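Local coordinates for protein pheromone from Euplotes raikovi Er-13 (Euplotes raikovi, PDB 6E6N) that probably acts as a secreted mating pheromone, a small disulfide-rich signalling protein by which cells of this ciliate recognise mating types, at residues 10-16 / 30-35. Sequence-based numbering, arbitrary orientation.
Sequences CTNEEGC and CLMYIW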
ATOM      1  N   CYS A  10      -6.034  -4.429   2.868  1.00 20.01           N
ATOM      2  CA  CYS A  10      -6.426  -3.286   3.681  1.00 20.38           C
ATOM      3  C   CYS A  10      -5.526  -3.066   4.883  1.00 21.49           C
ATOM      4  O   CYS A  10      -5.971  -2.882   6.042  1.00 22.39           O
ATOM      5  CB  CYS A  10      -7.926  -3.327   4.012  1.00 23.54           C
ATOM      6  SG  CYS A  10      -9.023  -3.066   2.559  1.00 26.24           S
ATOM      7  N   THR A  11      -4.232  -3.120   4.607  1.00 18.94           N
ATOM      8  CA  THR A  11      -3.222  -2.680   5.573  1.00 17.77           C
ATOM      9  C   THR A  11      -3.431  -1.248   5.908  1.00 17.63           C
ATOM     10  O   THR A  11      -4.300  -0.566   5.386  1.00 18.80           O
ATOM     11  CB  THR A  11      -1.820  -2.950   4.965  1.00 17.24           C
ATOM     12  OG1 THR A  11      -0.807  -2.855   5.975  1.00 18.62           O
ATOM     13  CG2 THR A  11      -1.463  -1.921   3.866  1.00 16.62           C
ATOM     14  N   ASN A  12      -2.653  -0.774   6.879  1.00 17.94           N
ATOM     15  CA  ASN A  12      -2.725   0.617   7.274  1.00 18.08           C
ATOM     16  C   ASN A  12      -1.603   1.395   6.583  1.00 16.81           C
ATOM     17  O   ASN A  12      -0.845   0.869   5.729  1.00 16.00           O
ATOM     18  CB  ASN A  12      -2.700   0.754   8.785  1.00 20.76           C
ATOM     19  CG  ASN A  12      -1.484   0.178   9.442  1.00 20.12           C
ATOM     20  OD1 ASN A  12      -0.479  -0.113   8.797  1.00 20.74           O
ATOM     21  ND2 ASN A  12      -1.588  -0.042  10.771  1.00 23.30           N
ATOM     22  N   GLU A  13      -1.446   2.638   6.914  1.00 19.13           N
ATOM     23  CA  GLU A  13      -0.543   3.496   6.182  1.00 18.88           C
ATOM     24  C   GLU A  13       0.926   3.121   6.358  1.00 19.54           C
ATOM     25  O   GLU A  13       1.675   3.047   5.369  1.00 19.09           O
ATOM     26  CB  GLU A  13      -0.718   4.949   6.598  1.00 20.28           C
ATOM     27  CG  GLU A  13      -2.068   5.539   6.180  1.00 21.50           C
ATOM     28  CD  GLU A  13      -3.264   5.124   7.034  1.00 21.97           C
ATOM     29  OE1 GLU A  13      -3.139   4.454   8.078  1.00 23.59           O
ATOM     30  OE2 GLU A  13      -4.354   5.451   6.567  1.00 26.68           O
ATOM     31  N   GLU A  14       1.316   2.778   7.575  1.00 21.67           N
ATOM     32  CA  GLU A  14       2.633   2.212   7.850  1.00 23.98           C
ATOM     33  C   GLU A  14       2.845   0.886   7.125  1.00 20.91           C
ATOM     34  O   GLU A  14       3.961   0.585   6.719  1.00 21.56           O
ATOM     35  CB  GLU A  14       2.855   2.054   9.346  1.00 29.76           C
ATOM     36  CG  GLU A  14       2.356   3.236  10.185  1.00 36.08           C
ATOM     37  CD  GLU A  14       0.941   3.026  10.817  1.00 39.85           C
ATOM     38  OE1 GLU A  14      -0.129   3.296  10.145  1.00 30.99           O
ATOM     39  OE2 GLU A  14       0.924   2.634  12.039  1.00 40.48           O
ATOM     40  N   GLY A  15       1.779   0.112   6.975  1.00 19.48           N
ATOM     41  CA  GLY A  15       1.881  -1.102   6.258  1.00 17.83           C
ATOM     42  C   GLY A  15       2.167  -0.903   4.791  1.00 16.55           C
ATOM     43  O   GLY A  15       2.921  -1.636   4.186  1.00 16.70           O
ATOM     44  N   CYS A  16       1.519   0.087   4.187  1.00 15.18           N
ATOM     45  CA  CYS A  16       1.851   0.427   2.827  1.00 15.02           C
ATOM     46  C   CYS A  16       3.309   0.851   2.700  1.00 15.66           C
ATOM     47  O   CYS A  16       4.020   0.451   1.760  1.00 15.79           O
ATOM     48  CB  CYS A  16       0.983   1.552   2.247  1.00 15.62           C
ATOM     49  SG  CYS A  16      -0.719   1.155   1.839  1.00 16.64           S
ATOM     50  N   CYS A  30      -0.673   2.228  -3.049  1.00 14.24           N
ATOM     51  CA  CYS A  30      -1.192   1.522  -1.924  1.00 15.15           C
ATOM     52  C   CYS A  30      -2.002   2.427  -1.006  1.00 15.10           C
ATOM     53  O   CYS A  30      -3.110   2.074  -0.596  1.00 16.12           O
ATOM     54  CB  CYS A  30      -0.056   0.857  -1.186  1.00 13.37           C
ATOM     55  SG  CYS A  30      -0.490  -0.196   0.262  1.00 15.15           S
ATOM     56  N   LEU A  31      -1.467   3.625  -0.723  1.00 15.60           N
ATOM     57  CA  LEU A  31      -2.180   4.589   0.111  1.00 16.22           C
ATOM     58  C   LEU A  31      -3.510   5.046  -0.499  1.00 17.74           C
ATOM     59  O   LEU A  31      -4.548   5.042   0.176  1.00 19.62           O
ATOM     60  CB  LEU A  31      -1.266   5.763   0.384  1.00 17.11           C
ATOM     61  CG  LEU A  31      -0.040   5.491   1.305  1.00 16.39           C
ATOM     62  CD1 LEU A  31       0.878   6.706   1.255  1.00 19.17           C
ATOM     63  CD2 LEU A  31      -0.503   5.165   2.730  1.00 18.67           C
ATOM     64  N   MET A  32      -3.476   5.369  -1.794  1.00 17.83           N
ATOM     65  CA  MET A  32      -4.689   5.753  -2.543  0.50 20.19           C
ATOM     66  C   MET A  32      -5.723   4.623  -2.419  1.00 19.86           C
ATOM     67  O   MET A  32      -6.872   4.839  -2.145  1.00 23.67           O
ATOM     68  CB  MET A  32      -4.370   6.001  -4.023  0.50 21.90           C
ATOM     69  CG  MET A  32      -3.341   7.073  -4.354  0.50 24.33           C
ATOM     70  SD  MET A  32      -4.060   8.695  -4.416  0.50 26.79           S
ATOM     71  CE  MET A  32      -5.785   8.323  -4.583  0.50 29.47           C
ATOM     72  N   TYR A  33      -5.272   3.386  -2.622  1.00 18.03           N
ATOM     73  CA  TYR A  33      -6.161   2.230  -2.535  1.00 17.94           C
ATOM     74  C   TYR A  33      -6.795   2.100  -1.189  1.00 17.74           C
ATOM     75  O   TYR A  33      -8.030   1.942  -1.096  1.00 19.31           O
ATOM     76  CB  TYR A  33      -5.446   0.949  -2.924  1.00 16.25           C
ATOM     77  CG  TYR A  33      -6.412  -0.248  -2.935  1.00 16.46           C
ATOM     78  CD1 TYR A  33      -7.230  -0.464  -4.017  1.00 16.66           C
ATOM     79  CD2 TYR A  33      -6.575  -1.044  -1.829  1.00 16.28           C
ATOM     80  CE1 TYR A  33      -8.190  -1.475  -4.018  1.00 17.44           C
ATOM     81  CE2 TYR A  33      -7.524  -2.090  -1.829  1.00 17.77           C
ATOM     82  CZ  TYR A  33      -8.322  -2.291  -2.953  1.00 17.52           C
ATOM     83  OH  TYR A  33      -9.273  -3.278  -2.958  1.00 19.50           O
ATOM     84  N   ILE A  34      -6.000   2.112  -0.122  1.00 17.58           N
ATOM     85  CA  ILE A  34      -6.584   1.891   1.213  1.00 18.74           C
ATOM     86  C   ILE A  34      -7.460   3.044   1.678  1.00 20.79           C
ATOM     87  O   ILE A  34      -8.444   2.850   2.371  1.00 23.13           O
ATOM     88  CB  ILE A  34      -5.560   1.506   2.305  1.00 18.76           C
ATOM     89  CG1 ILE A  34      -4.619   2.679   2.650  1.00 18.95           C
ATOM     90  CG2 ILE A  34      -4.833   0.251   1.915  1.00 19.15           C
ATOM     91  CD1 ILE A  34      -3.723   2.405   3.862  1.00 18.09           C
ATOM     92  N   TRP A  35      -7.146   4.250   1.241  1.00 22.20           N
ATOM     93  CA  TRP A  35      -7.952   5.387   1.614  1.00 23.59           C
ATOM     94  C   TRP A  35      -9.274   5.376   0.902  1.00 25.86           C
ATOM     95  O   TRP A  35     -10.250   5.839   1.467  1.00 28.19           O
ATOM     96  CB  TRP A  35      -7.197   6.650   1.312  1.00 23.24           C
ATOM     97  CG  TRP A  35      -6.016   6.860   2.239  1.00 23.52           C
ATOM     98  CD1 TRP A  35      -5.794   6.279   3.429  1.00 24.39           C
ATOM     99  CD2 TRP A  35      -4.926   7.733   1.995  1.00 23.98           C
ATOM    100  NE1 TRP A  35      -4.599   6.751   3.971  1.00 25.05           N
ATOM    101  CE2 TRP A  35      -4.073   7.666   3.114  1.00 23.77           C
ATOM    102  CE3 TRP A  35      -4.619   8.620   0.953  1.00 24.95           C
ATOM    103  CZ2 TRP A  35      -2.909   8.399   3.208  1.00 24.66           C
ATOM    104  CZ3 TRP A  35      -3.439   9.383   1.058  1.00 26.98           C
ATOM    105  CH2 TRP A  35      -2.607   9.242   2.184  1.00 25.65           C
TER
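The indole of W35 meets E13 at its pyrrole edge: NE1 donates to E13 OE2 over 2.9 Å, with the acceptor lying in the ring plane and the carboxylate tilted 34° from it. OE2 uses the anti lone pair, away from OE1, and the bond is moderately bent at 149°. One face of the indole carries the backbone O of L31, offset toward the rim. A bend at chi2 swings the E13 carboxylate across to the ring, while E13 CG packs on L31 CD2 at 3.8 Å. Glutamate thus serves twice, with methylenes for the leucine and an acceptor for the indole N-H.

Deeper in, C16 and C30, both buried, join through a disulfide with chi3 -76°. From C30 the sulfur points away from its backbone N, toward C16, and L31 CD2 touches C16 CB at 3.9 Å. The beta-branched I34, apolar as suits a buried position facing the other segment, lays its CD1 beside the disulfide, 3.8 Å from C16 SG and 3.4 Å from the backbone O of T11. N12 is the N-cap of helix 13-20, its short amide side chain placing OD1 to accept from G15 N.

The contact therefore fastens the start of helix 13-20, and the turn before it, to helix 24-37 within the three-helix pheromone fold. Helix 2-8 packs alongside, with A6 on T11 and C3 and A7 on C30, and the C10-C38 disulfide ties the turn to the C-terminus.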